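PDB 3OMB: extracellular solute-binding protein, family 1 from Bifidobacterium longum subsp. infantis ATCC 15697, which probably captures a solute outside the cell for an ABC-type importer, as its family does, and binds a magnesium ion. Local coordinates for residues Asp154-Ala159 and Glu420-Trp425; Ala294-Asp299 and Asp315-Leu320; Phe309-Ser314 and Ala438-Glu443; Gly388-Lys393 and Asp404-Leu409. All blocks are in the same frame, centred on the assembly; numbering follows the deposited sequence.

Contacts 1, 2 and 3 are largely buried, while contact 4 is only partly so and lies farthest from the centre of the chain, about 25 Å between centres. Contacts 2 and 3 share helix 313-317 and touch each other: contact 3 uses its N-terminal end, contact 2 its C-terminal end. Contacts 1 and 3 also touch, through Ala159 against the helix of Ala438-Glu443. Chemistry follows place. Contact 1 has a single backbone hydrogen bond beside a short strand, with a carboxylate laid on the neighbouring backbone; contact 2 has two waters and a glutamine chain packed against a phenyl ring; contact 3 has a glutamate gripped by serines beside a tryptophan face. Contact 4 has no hydrogen bond across it, just methyls and two lysine chains.

Contact 1 of 4, residues Asp154-Ala159 and Glu420-Trp425; sequences DGRGKA and ELLVGW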
loop_
_atom_site.group_PDB
_atom_site.type_symbol
_atom_site.label_atom_id
_atom_site.label_comp_id
_atom_site.label_asym_id
_atom_site.label_seq_id
_atom_site.Cartn_x
_atom_site.Cartn_y
_atom_site.Cartn_z
ATOM N N ASP A 154 -4.916 5.275 -10.673
ATOM C CA ASP A 154 -3.800 6.199 -10.888
ATOM C C ASP A 154 -2.465 5.463 -10.718
ATOM O O ASP A 154 -2.416 4.352 -10.200
ATOM C CB ASP A 154 -3.922 7.374 -9.931
ATOM C CG ASP A 154 -4.285 6.938 -8.534
ATOM O OD1 ASP A 154 -3.393 6.382 -7.843
ATOM O OD2 ASP A 154 -5.460 7.138 -8.129
ATOM N N GLY A 155 -1.388 6.079 -11.168
ATOM C CA GLY A 155 -0.062 5.469 -11.057
ATOM C C GLY A 155 1.000 6.486 -10.698
ATOM O O GLY A 155 0.955 7.609 -11.159
ATOM N N ARG A 156 1.964 6.054 -9.890
ATOM C CA ARG A 156 3.011 6.882 -9.310
ATOM C C ARG A 156 4.295 6.738 -10.090
ATOM O O ARG A 156 5.311 7.252 -9.650
ATOM C CB ARG A 156 3.407 6.283 -7.958
ATOM C CG ARG A 156 2.697 6.679 -6.776
ATOM C CD ARG A 156 3.652 6.470 -5.600
ATOM N NE ARG A 156 3.390 5.267 -4.805
ATOM C CZ ARG A 156 3.612 5.206 -3.488
ATOM N NH1 ARG A 156 4.062 6.276 -2.842
ATOM N NH2 ARG A 156 3.364 4.091 -2.808
ATOM N N GLY A 157 4.303 5.932 -11.144
ATOM C CA GLY A 157 5.537 5.720 -11.915
ATOM C C GLY A 157 6.240 4.402 -11.666
ATOM O O GLY A 157 6.160 3.834 -10.577
ATOM N N LYS A 158 6.939 3.925 -12.690
ATOM C CA LYS A 158 7.639 2.656 -12.659
ATOM C C LYS A 158 8.679 2.579 -11.531
ATOM O O LYS A 158 9.075 1.484 -11.112
ATOM C CB LYS A 158 8.309 2.392 -14.019
ATOM C CG LYS A 158 9.471 3.368 -14.350
ATOM C CD LYS A 158 10.050 3.100 -15.746
ATOM C CE LYS A 158 11.310 3.953 -16.044
ATOM N NZ LYS A 158 10.952 5.414 -16.246
ATOM N N ALA A 159 9.150 3.719 -11.045
ATOM C CA ALA A 159 10.091 3.672 -9.927
ATOM C C ALA A 159 9.432 3.016 -8.711
ATOM O O ALA A 159 10.113 2.484 -7.852
ATOM C CB ALA A 159 10.615 5.073 -9.594
ATOM N N GLU A 420 1.295 10.886 -3.010
ATOM C CA GLU A 420 0.708 9.585 -3.329
ATOM C C GLU A 420 -0.819 9.630 -3.625
ATOM O O GLU A 420 -1.377 8.651 -4.111
ATOM C CB GLU A 420 1.051 8.517 -2.263
ATOM C CG GLU A 420 0.110 8.495 -1.042
ATOM C CD GLU A 420 0.456 9.528 0.029
ATOM O OE1 GLU A 420 1.469 10.230 -0.129
ATOM O OE2 GLU A 420 -0.292 9.633 1.038
ATOM N N LEU A 421 -1.473 10.756 -3.332
ATOM C CA LEU A 421 -2.902 10.944 -3.638
ATOM C C LEU A 421 -3.132 11.576 -5.009
ATOM O O LEU A 421 -4.210 12.120 -5.280
ATOM C CB LEU A 421 -3.591 11.780 -2.555
ATOM C CG LEU A 421 -3.740 11.081 -1.200
ATOM C CD1 LEU A 421 -3.945 12.099 -0.102
ATOM C CD2 LEU A 421 -4.884 10.042 -1.217
ATOM N N LEU A 422 -2.130 11.497 -5.884
ATOM C CA LEU A 422 -2.286 12.049 -7.219
ATOM C C LEU A 422 -3.341 11.210 -7.946
ATOM O O LEU A 422 -3.527 10.007 -7.673
ATOM C CB LEU A 422 -0.967 12.022 -7.982
ATOM C CG LEU A 422 -0.673 10.746 -8.788
ATOM C CD1 LEU A 422 0.386 11.005 -9.860
ATOM C CD2 LEU A 422 -0.251 9.627 -7.884
ATOM N N VAL A 423 -4.049 11.854 -8.853
ATOM C CA VAL A 423 -4.992 11.155 -9.679
ATOM C C VAL A 423 -4.550 11.502 -11.098
ATOM O O VAL A 423 -4.746 12.616 -11.574
ATOM C CB VAL A 423 -6.410 11.619 -9.336
ATOM C CG1 VAL A 423 -7.416 10.984 -10.236
ATOM C CG2 VAL A 423 -6.734 11.253 -7.899
ATOM N N GLY A 424 -3.919 10.547 -11.758
ATOM C CA GLY A 424 -3.189 10.802 -12.994
ATOM C C GLY A 424 -2.250 9.628 -13.113
ATOM O O GLY A 424 -2.455 8.616 -12.455
ATOM N N TRP A 425 -1.236 9.730 -13.954
ATOM C CA TRP A 425 -0.288 8.636 -14.084
ATOM C C TRP A 425 1.066 9.173 -14.533
ATOM O O TRP A 425 1.127 10.092 -15.324
ATOM C CB TRP A 425 -0.805 7.542 -15.018
ATOM C CG TRP A 425 -0.759 7.864 -16.499
ATOM C CD1 TRP A 425 -1.462 8.849 -17.147
ATOM C CD2 TRP A 425 0.017 7.193 -17.507
ATOM N NE1 TRP A 425 -1.179 8.822 -18.489
ATOM C CE2 TRP A 425 -0.260 7.832 -18.738
ATOM C CE3 TRP A 425 0.929 6.124 -17.487
ATOM C CZ2 TRP A 425 0.326 7.428 -19.953
ATOM C CZ3 TRP A 425 1.521 5.716 -18.705
ATOM C CH2 TRP A 425 1.221 6.378 -19.916
#
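Asp154 turns its side chain onto the backbone of Leu422-Gly424. Its CB starts 3.2 Å from Gly424 O. CG sits between the backbone N and the carbonyl carbon (chi1 44°), and this torsion lays the carboxylate against Leu422: Leu422 O stands over the carboxylate face, 3.3 Å from CG. At the tip, Asp154 OD1 and OD2 are almost equally far from Leu422 O, at 3.6 and 3.5 Å; all three are acceptors, so these are close approaches and not bonds. Next door the backbones do bond: Gly155 N gives its hydrogen to Gly424 O at 3.0 Å, with 157° at the hydrogen. Trp425 CA returns a CA-H...O contact to Gly155 O at 3.3 Å, the same oxygen that Leu422 CD1 touches from its side chain. Arg156 runs alongside Glu420, its NH1 3.8 Å from Glu420 CB, yet the charges look elsewhere: Arg156 NE bonds Ser347 O and Glu420 OE2 pairs with Arg79. Thus strand 152-155, which pairs antiparallel with strand 349-350 through Asp154 and Ser350, also meets the 420-425 loop, while that loop rests Leu422 on helix 376-384 and stacks Trp425 on Phe131 of helix 126-134.

Contact 2 of 4, residues Ala294-Asp299 and Asp315-Leu320; sequences ADQISD and DNFGKL
Phe317 O is gripped twice: a water donates to Phe317 O at 2.8 Å, and Leu320 N binds the same oxygen from within its own turn. That water gives its other hydrogen to Ile297 O at 2.6 Å, a short bond. Ile297 and Phe317 are the last residues of their helices, and Ser298 and Gly318, which follow them, both break away with positive phi. The water therefore joins carbonyls at two helix C-termini.

Between the helices the side chains pack obliquely. Gln296 CG lies 3.5 Å from Phe317 CE1, with CB equally close to that ring atom, and Gln296 O approaches Phe317 CD1 at 3.4 Å. A bend at chi2 (66°) carries the Gln296 amide off past the phenyl, its plane 65° from the ring. There Gln296 NE2 donates to a second water at 3.0 Å, which also accepts from Asn316 ND2. OE1 is held by Thr305 and Asn212, so both ends of the amide have partners, consistent with the modelled orientation. Leu320 CD1 fills in next to Ile297 O at 3.7 Å.

The Ser298 side chain is about 7 Å from those of the magnesium ligands Asn201 and Asp207 and about 10 Å from the ion itself. Phe317 stacks with Tyr324. This is helix-on-sheet packing in an alpha/beta domain, as in solute-binding proteins: helices 289-297 and 313-317, before and after strand 305-310, bring their C-terminal ends together, with Gln296 and Phe317 resting on Val308 of the strand.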
loop_
_atom_site.group_PDB
_atom_site.type_symbol
_atom_site.label_atom_id
_atom_site.label_comp_id
_atom_site.label_asym_id
_atom_site.label_seq_id
_atom_site.Cartn_x
_atom_site.Cartn_y
_atom_site.Cartn_z
ATOM N N ALA A 294 9.816 4.831 17.112
ATOM C CA ALA A 294 10.834 5.513 17.911
ATOM C C ALA A 294 11.898 4.544 18.419
ATOM O O ALA A 294 13.036 4.940 18.589
ATOM C CB ALA A 294 10.214 6.314 19.062
ATOM N N ASP A 295 11.522 3.280 18.647
ATOM C CA ASP A 295 12.481 2.234 19.026
ATOM C C ASP A 295 13.633 2.155 18.031
ATOM O O ASP A 295 14.798 2.136 18.431
ATOM C CB ASP A 295 11.808 0.853 19.081
ATOM C CG ASP A 295 10.953 0.661 20.320
ATOM O OD1 ASP A 295 11.186 1.414 21.288
ATOM O OD2 ASP A 295 10.058 -0.238 20.333
ATOM N N GLN A 296 13.292 2.107 16.746
ATOM C CA GLN A 296 14.271 1.985 15.650
ATOM C C GLN A 296 15.097 3.246 15.436
ATOM O O GLN A 296 16.310 3.169 15.187
ATOM C CB GLN A 296 13.541 1.629 14.329
ATOM C CG GLN A 296 13.194 0.153 14.181
ATOM C CD GLN A 296 12.155 -0.348 15.185
ATOM O OE1 GLN A 296 12.512 -0.876 16.253
ATOM N NE2 GLN A 296 10.863 -0.202 14.846
ATOM N N ILE A 297 14.446 4.402 15.535
ATOM C CA ILE A 297 15.117 5.678 15.315
ATOM C C ILE A 297 16.054 6.043 16.466
ATOM O O ILE A 297 17.099 6.670 16.239
ATOM C CB ILE A 297 14.109 6.810 14.982
ATOM C CG1 ILE A 297 13.573 6.611 13.558
ATOM C CG2 ILE A 297 14.754 8.191 15.125
ATOM C CD1 ILE A 297 12.601 7.672 13.086
ATOM N N SER A 298 15.697 5.612 17.680
ATOM C CA SER A 298 16.539 5.790 18.866
ATOM C C SER A 298 16.885 7.280 18.981
ATOM O O SER A 298 16.019 8.146 18.734
ATOM C CB SER A 298 17.781 4.874 18.753
ATOM O OG SER A 298 18.726 5.049 19.795
ATOM N N ASP A 299 18.140 7.581 19.296
ATOM C CA ASP A 299 18.595 8.963 19.411
ATOM C C ASP A 299 19.396 9.439 18.183
ATOM O O ASP A 299 20.016 10.505 18.204
ATOM C CB ASP A 299 19.436 9.109 20.679
ATOM C CG ASP A 299 20.731 8.326 20.606
ATOM O OD1 ASP A 299 20.910 7.498 19.678
ATOM O OD2 ASP A 299 21.581 8.541 21.487
ATOM N N ASP A 315 14.184 5.371 5.700
ATOM C CA ASP A 315 12.856 5.671 6.233
ATOM C C ASP A 315 12.694 5.169 7.667
ATOM O O ASP A 315 12.089 5.833 8.503
ATOM C CB ASP A 315 11.769 5.051 5.353
ATOM C CG ASP A 315 10.377 5.621 5.650
ATOM O OD1 ASP A 315 10.210 6.861 5.578
ATOM O OD2 ASP A 315 9.452 4.830 5.956
ATOM N N ASN A 316 13.237 3.986 7.942
ATOM C CA ASN A 316 13.053 3.384 9.234
ATOM C C ASN A 316 14.117 3.714 10.269
ATOM O O ASN A 316 13.834 3.648 11.449
ATOM C CB ASN A 316 12.903 1.885 9.085
ATOM C CG ASN A 316 11.616 1.535 8.463
ATOM O OD1 ASN A 316 11.520 1.392 7.245
ATOM N ND2 ASN A 316 10.585 1.487 9.270
ATOM N N PHE A 317 15.321 4.075 9.827
ATOM C CA PHE A 317 16.422 4.301 10.776
ATOM C C PHE A 317 17.052 5.696 10.723
ATOM O O PHE A 317 17.941 5.995 11.517
ATOM C CB PHE A 317 17.477 3.183 10.651
ATOM C CG PHE A 317 16.941 1.838 11.005
ATOM C CD1 PHE A 317 16.854 1.442 12.331
ATOM C CD2 PHE A 317 16.459 0.983 10.010
ATOM C CE1 PHE A 317 16.307 0.202 12.675
ATOM C CE2 PHE A 317 15.916 -0.249 10.338
ATOM C CZ PHE A 317 15.848 -0.641 11.684
ATOM N N GLY A 318 16.589 6.535 9.795
ATOM C CA GLY A 318 17.084 7.906 9.642
ATOM C C GLY A 318 18.603 7.993 9.654
ATOM O O GLY A 318 19.280 7.345 8.858
ATOM N N LYS A 319 19.151 8.775 10.575
ATOM C CA LYS A 319 20.601 9.012 10.631
ATOM C C LYS A 319 21.444 7.729 10.796
ATOM O O LYS A 319 22.624 7.711 10.477
ATOM C CB LYS A 319 20.938 10.025 11.734
ATOM C CG LYS A 319 20.353 11.444 11.536
ATOM C CD LYS A 319 21.030 12.172 10.349
ATOM C CE LYS A 319 21.629 13.520 10.773
ATOM N NZ LYS A 319 20.566 14.542 11.037
ATOM N N LEU A 320 20.831 6.654 11.274
ATOM C CA LEU A 320 21.545 5.388 11.448
ATOM C C LEU A 320 21.550 4.520 10.189
ATOM O O LEU A 320 22.097 3.426 10.223
ATOM C CB LEU A 320 20.968 4.582 12.624
ATOM C CG LEU A 320 20.915 5.312 13.966
ATOM C CD1 LEU A 320 19.903 4.652 14.884
ATOM C CD2 LEU A 320 22.288 5.412 14.608
HETATM O O HOH W 1 10.490 1.163 12.178
HETATM O O HOH W 2 18.080 7.382 13.931
#

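Contact 3 of 4, residues Phe309-Ser314 and Ala438-Glu443; sequences FGWSPS and ADELIE
A helix N-cap lies at the heart of this contact: Ser312 caps helix 313-317 and at the same time holds Glu440 of helix 436-452. Its OG accepts from Asp315 N in the first turn and donates to Glu440 OE1 at 2.9 Å, so one hydroxyl is used both ways and its rotation is fixed. The donor comes at the carboxylate from above, 49° out of its plane. Glu440 OE2 takes a weak bond from Ser314 OG at 3.3 Å. Glu440 reaches the pair with its chain extended beyond CG, and the nearby helix N-terminus probably favours its negative charge.

The capped turn follows straight after strand 305-310 in the chain, and Trp311 occupies the link between strand and helix. With CG trans to the backbone nitrogen (chi1 -178°), its indole swings across to the glutamate's helix. Glu440 OE1 sits at the ring edge near its plane, 4.0 Å from Trp311 CD1, the carboxylate turned steeply against the indole. Replacing Glu440 by an alanine is likely to leave Ser312 OG without its acceptor across the contact, deprive Ser314 OG of its weak partner and open a gap beside the indole edge.

One face of the indole belongs to Leu441. Its CD1 makes a CH-pi contact, 3.8 Å from the centroid of the Trp311 six-membered ring and 17° off the normal, while Leu441 CD2 packs against Trp311 CH2 at 3.7 Å. Leu441 also touches His166 of the neighbouring strand 166-170, and Trp311 stacks with His437, one turn back on helix 436-452.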
loop_
_atom_site.group_PDB
_atom_site.type_symbol
_atom_site.label_atom_id
_atom_site.label_comp_id
_atom_site.label_asym_id
_atom_site.label_seq_id
_atom_site.Cartn_x
_atom_site.Cartn_y
_atom_site.Cartn_z
ATOM N N PHE A 309 10.644 -5.197 9.723
ATOM C CA PHE A 309 10.059 -5.034 8.387
ATOM C C PHE A 309 9.775 -3.565 8.192
ATOM O O PHE A 309 9.302 -2.889 9.113
ATOM C CB PHE A 309 8.778 -5.873 8.218
ATOM C CG PHE A 309 9.004 -7.342 8.434
ATOM C CD1 PHE A 309 9.693 -8.097 7.486
ATOM C CD2 PHE A 309 8.561 -7.962 9.595
ATOM C CE1 PHE A 309 9.906 -9.470 7.682
ATOM C CE2 PHE A 309 8.765 -9.317 9.797
ATOM C CZ PHE A 309 9.452 -10.073 8.848
ATOM N N GLY A 310 10.082 -3.053 7.009
ATOM C CA GLY A 310 9.876 -1.636 6.759
ATOM C C GLY A 310 10.115 -1.222 5.331
ATOM O O GLY A 310 10.281 -2.069 4.454
ATOM N N TRP A 311 10.109 0.090 5.099
ATOM C CA TRP A 311 10.282 0.630 3.745
ATOM C C TRP A 311 11.741 0.571 3.292
ATOM O O TRP A 311 12.053 -0.014 2.244
ATOM C CB TRP A 311 9.747 2.065 3.683
ATOM C CG TRP A 311 9.806 2.732 2.331
ATOM C CD1 TRP A 311 10.791 3.545 1.869
ATOM C CD2 TRP A 311 8.819 2.664 1.283
ATOM N NE1 TRP A 311 10.487 4.000 0.597
ATOM C CE2 TRP A 311 9.283 3.475 0.216
ATOM C CE3 TRP A 311 7.591 2.017 1.152
ATOM C CZ2 TRP A 311 8.561 3.652 -0.971
ATOM C CZ3 TRP A 311 6.859 2.202 -0.030
ATOM C CH2 TRP A 311 7.361 3.003 -1.086
ATOM N N SER A 312 12.627 1.164 4.093
ATOM C CA SER A 312 14.026 1.377 3.715
ATOM C C SER A 312 14.876 1.752 4.933
ATOM O O SER A 312 14.359 2.288 5.912
ATOM C CB SER A 312 14.133 2.496 2.671
ATOM O OG SER A 312 13.970 3.770 3.278
ATOM N N PRO A 313 16.188 1.480 4.872
ATOM C CA PRO A 313 17.075 1.898 5.954
ATOM C C PRO A 313 16.875 3.368 6.307
ATOM O O PRO A 313 16.810 3.712 7.469
ATOM C CB PRO A 313 18.462 1.681 5.356
ATOM C CG PRO A 313 18.254 0.441 4.495
ATOM C CD PRO A 313 16.919 0.749 3.815
ATOM N N SER A 314 16.776 4.233 5.307
ATOM C CA SER A 314 16.613 5.637 5.587
ATOM C C SER A 314 15.255 5.954 6.218
ATOM O O SER A 314 15.182 6.727 7.158
ATOM C CB SER A 314 16.786 6.444 4.318
ATOM O OG SER A 314 16.289 7.741 4.536
ATOM N N ALA A 438 11.649 7.270 -3.872
ATOM C CA ALA A 438 11.711 6.324 -4.989
ATOM C C ALA A 438 13.090 5.679 -5.097
ATOM O O ALA A 438 13.192 4.459 -5.211
ATOM C CB ALA A 438 11.356 7.024 -6.299
ATOM N N ASP A 439 14.147 6.497 -5.068
ATOM C CA ASP A 439 15.524 5.989 -5.092
ATOM C C ASP A 439 15.833 4.921 -4.026
ATOM O O ASP A 439 16.470 3.918 -4.335
ATOM C CB ASP A 439 16.532 7.130 -5.005
ATOM C CG ASP A 439 16.494 8.043 -6.230
ATOM O OD1 ASP A 439 15.770 7.748 -7.225
ATOM O OD2 ASP A 439 17.194 9.079 -6.185
ATOM N N GLU A 440 15.387 5.130 -2.787
ATOM C CA GLU A 440 15.601 4.148 -1.723
ATOM C C GLU A 440 14.798 2.879 -1.998
ATOM O O GLU A 440 15.229 1.772 -1.657
ATOM C CB GLU A 440 15.139 4.675 -0.376
ATOM C CG GLU A 440 15.847 5.892 0.145
ATOM C CD GLU A 440 14.953 6.644 1.121
ATOM O OE1 GLU A 440 13.929 6.061 1.559
ATOM O OE2 GLU A 440 15.270 7.812 1.446
ATOM N N LEU A 441 13.619 3.051 -2.589
ATOM C CA LEU A 441 12.764 1.914 -2.925
ATOM C C LEU A 441 13.439 1.036 -3.980
ATOM O O LEU A 441 13.530 -0.179 -3.822
ATOM C CB LEU A 441 11.371 2.378 -3.390
ATOM C CG LEU A 441 10.342 1.260 -3.558
ATOM C CD1 LEU A 441 10.126 0.562 -2.225
ATOM C CD2 LEU A 441 9.043 1.816 -4.114
ATOM N N ILE A 442 13.910 1.673 -5.044
ATOM C CA ILE A 442 14.637 0.997 -6.121
ATOM C C ILE A 442 15.797 0.159 -5.560
ATOM O O ILE A 442 15.928 -1.016 -5.892
ATOM C CB ILE A 442 15.130 2.007 -7.219
ATOM C CG1 ILE A 442 13.949 2.538 -8.058
ATOM C CG2 ILE A 442 16.232 1.393 -8.116
ATOM C CD1 ILE A 442 13.444 1.566 -9.166
ATOM N N GLU A 443 16.621 0.751 -4.703
ATOM C CA GLU A 443 17.754 0.025 -4.145
ATOM C C GLU A 443 17.372 -1.224 -3.302
ATOM O O GLU A 443 17.953 -2.313 -3.494
ATOM C CB GLU A 443 18.647 0.980 -3.365
ATOM C CG GLU A 443 20.036 0.419 -3.085
ATOM C CD GLU A 443 21.075 0.757 -4.177
ATOM O OE1 GLU A 443 20.731 0.807 -5.403
ATOM O OE2 GLU A 443 22.255 0.973 -3.790
#

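Contact 4 of 4, residues Gly388-Lys393 and Asp404-Leu409; sequences GKAITK and DKLSQL
No ring, side-chain amide or carboxylate carries the meeting of Lys389 and Ala390 with Lys405, Leu406 and Leu409, so no flat side-chain group offers a face or an edge here; methyls and lysine methylenes do the touching. Ala390 CB points at the helix and meets Leu406 CD1 at 3.5 Å, the closest approach between the segments. Leu409 CD1, one turn on, comes within 4.2 Å of the same Ala390 CB, and Lys405 CB, from the residue before Leu406, is also 4.2 Å from Ala390 CB. The small methyl is thus received by three residues of one helical face.

These residues belong to a beta-beta-alpha unit: strands 391-395 and 398-401 form a hairpin, and helix 403-411 follows and packs back against the turn just before the first strand. The backbone of Ala390 bonds with that of Asp402, which keeps the start of the hairpin close to the start of the helix.

Lys389 lies over the outer side. With CG opposite the backbone nitrogen (chi1 -175°), Lys389 CG lies 4.0 Å from Leu409 CD1; the bend at chi2 then carries CD and the tip across Lys405, the two chains at about a right angle. Lys405 NZ comes 3.7 Å from Lys389 CD, and the two ammonium nitrogens, Lys389 NZ and Lys405 NZ, stand 4.2 Å apart. Such like charges probably repel mildly, although both residues are partly exposed to water. A serine in place of Lys389 would probably strip Leu409 CD1 of the lysine methylenes beside it and leave Lys405 NZ freer to turn. Pro416 touches both Lys389 and Leu409, while Leu406 continues inward onto Val401 and Leu384.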
loop_
_atom_site.group_PDB
_atom_site.type_symbol
_atom_site.label_atom_id
_atom_site.label_comp_id
_atom_site.label_asym_id
_atom_site.label_seq_id
_atom_site.Cartn_x
_atom_site.Cartn_y
_atom_site.Cartn_z
ATOM N N GLY A 388 9.239 24.809 -10.895
ATOM C CA GLY A 388 9.873 25.992 -10.333
ATOM C C GLY A 388 9.845 26.057 -8.815
ATOM O O GLY A 388 10.584 26.833 -8.223
ATOM N N LYS A 389 8.986 25.257 -8.188
ATOM C CA LYS A 389 8.849 25.248 -6.721
ATOM C C LYS A 389 9.879 24.282 -6.135
ATOM O O LYS A 389 10.989 24.702 -5.830
ATOM C CB LYS A 389 7.412 24.890 -6.323
ATOM C CG LYS A 389 7.073 24.957 -4.860
ATOM C CD LYS A 389 7.156 26.380 -4.337
ATOM C CE LYS A 389 6.226 26.561 -3.169
ATOM N NZ LYS A 389 6.077 28.008 -2.850
ATOM N N ALA A 390 9.551 22.994 -6.021
ATOM C CA ALA A 390 10.528 22.015 -5.558
ATOM C C ALA A 390 10.992 21.062 -6.646
ATOM O O ALA A 390 11.811 20.189 -6.386
ATOM C CB ALA A 390 9.997 21.233 -4.373
ATOM N N ILE A 391 10.454 21.220 -7.850
ATOM C CA ILE A 391 10.823 20.365 -8.973
ATOM C C ILE A 391 11.019 21.225 -10.231
ATOM O O ILE A 391 10.273 22.166 -10.467
ATOM C CB ILE A 391 9.779 19.200 -9.174
ATOM C CG1 ILE A 391 10.255 18.183 -10.214
ATOM C CG2 ILE A 391 8.396 19.725 -9.556
ATOM C CD1 ILE A 391 9.257 17.034 -10.477
ATOM N N THR A 392 12.033 20.911 -11.032
ATOM C CA THR A 392 12.254 21.657 -12.266
ATOM C C THR A 392 12.223 20.703 -13.464
ATOM O O THR A 392 12.772 19.597 -13.412
ATOM C CB THR A 392 13.585 22.462 -12.251
ATOM O OG1 THR A 392 14.680 21.558 -12.257
ATOM C CG2 THR A 392 13.710 23.337 -11.006
ATOM N N LYS A 393 11.565 21.134 -14.534
ATOM C CA LYS A 393 11.515 20.375 -15.787
ATOM C C LYS A 393 12.803 20.681 -16.542
ATOM O O LYS A 393 13.020 21.812 -16.948
ATOM C CB LYS A 393 10.285 20.817 -16.587
ATOM C CG LYS A 393 9.899 19.973 -17.804
ATOM C CD LYS A 393 8.748 20.679 -18.548
ATOM C CE LYS A 393 8.127 19.818 -19.643
ATOM N NZ LYS A 393 9.147 19.109 -20.446
ATOM N N ASP A 404 16.076 19.383 -0.423
ATOM C CA ASP A 404 16.095 20.329 0.677
ATOM C C ASP A 404 14.745 21.012 0.721
ATOM O O ASP A 404 14.101 21.080 1.772
ATOM C CB ASP A 404 17.155 21.406 0.430
ATOM C CG ASP A 404 18.578 20.874 0.464
ATOM O OD1 ASP A 404 18.790 19.640 0.638
ATOM O OD2 ASP A 404 19.488 21.718 0.301
ATOM N N LYS A 405 14.328 21.488 -0.451
ATOM C CA LYS A 405 13.133 22.280 -0.593
ATOM C C LYS A 405 11.892 21.459 -0.296
ATOM O O LYS A 405 11.000 21.902 0.425
ATOM C CB LYS A 405 13.064 22.868 -1.999
ATOM C CG LYS A 405 12.876 24.371 -2.027
ATOM C CD LYS A 405 11.450 24.795 -1.716
ATOM C CE LYS A 405 11.331 26.303 -1.690
ATOM N NZ LYS A 405 9.937 26.726 -1.948
ATOM N N LEU A 406 11.832 20.256 -0.848
ATOM C CA LEU A 406 10.679 19.394 -0.616
ATOM C C LEU A 406 10.526 19.011 0.867
ATOM O O LEU A 406 9.405 18.967 1.391
ATOM C CB LEU A 406 10.747 18.161 -1.522
ATOM C CG LEU A 406 9.421 17.529 -1.926
ATOM C CD1 LEU A 406 8.529 18.498 -2.691
ATOM C CD2 LEU A 406 9.637 16.257 -2.737
ATOM N N SER A 407 11.645 18.745 1.539
ATOM C CA SER A 407 11.640 18.426 2.975
ATOM C C SER A 407 11.205 19.631 3.820
ATOM O O SER A 407 10.441 19.490 4.776
ATOM C CB SER A 407 13.021 17.962 3.438
ATOM O OG SER A 407 13.307 16.632 3.041
ATOM N N GLN A 408 11.692 20.812 3.454
ATOM C CA GLN A 408 11.318 22.029 4.141
ATOM C C GLN A 408 9.811 22.275 4.010
ATOM O O GLN A 408 9.131 22.545 5.008
ATOM C CB GLN A 408 12.073 23.224 3.579
ATOM C CG GLN A 408 12.036 24.413 4.544
ATOM C CD GLN A 408 11.600 25.714 3.890
ATOM O OE1 GLN A 408 10.581 25.769 3.180
ATOM N NE2 GLN A 408 12.359 26.782 4.149
ATOM N N LEU A 409 9.300 22.182 2.780
ATOM C CA LEU A 409 7.873 22.373 2.525
ATOM C C LEU A 409 7.012 21.388 3.314
ATOM O O LEU A 409 6.049 21.800 3.946
ATOM C CB LEU A 409 7.571 22.305 1.020
ATOM C CG LEU A 409 8.067 23.508 0.200
ATOM C CD1 LEU A 409 7.972 23.236 -1.312
ATOM C CD2 LEU A 409 7.355 24.828 0.565
#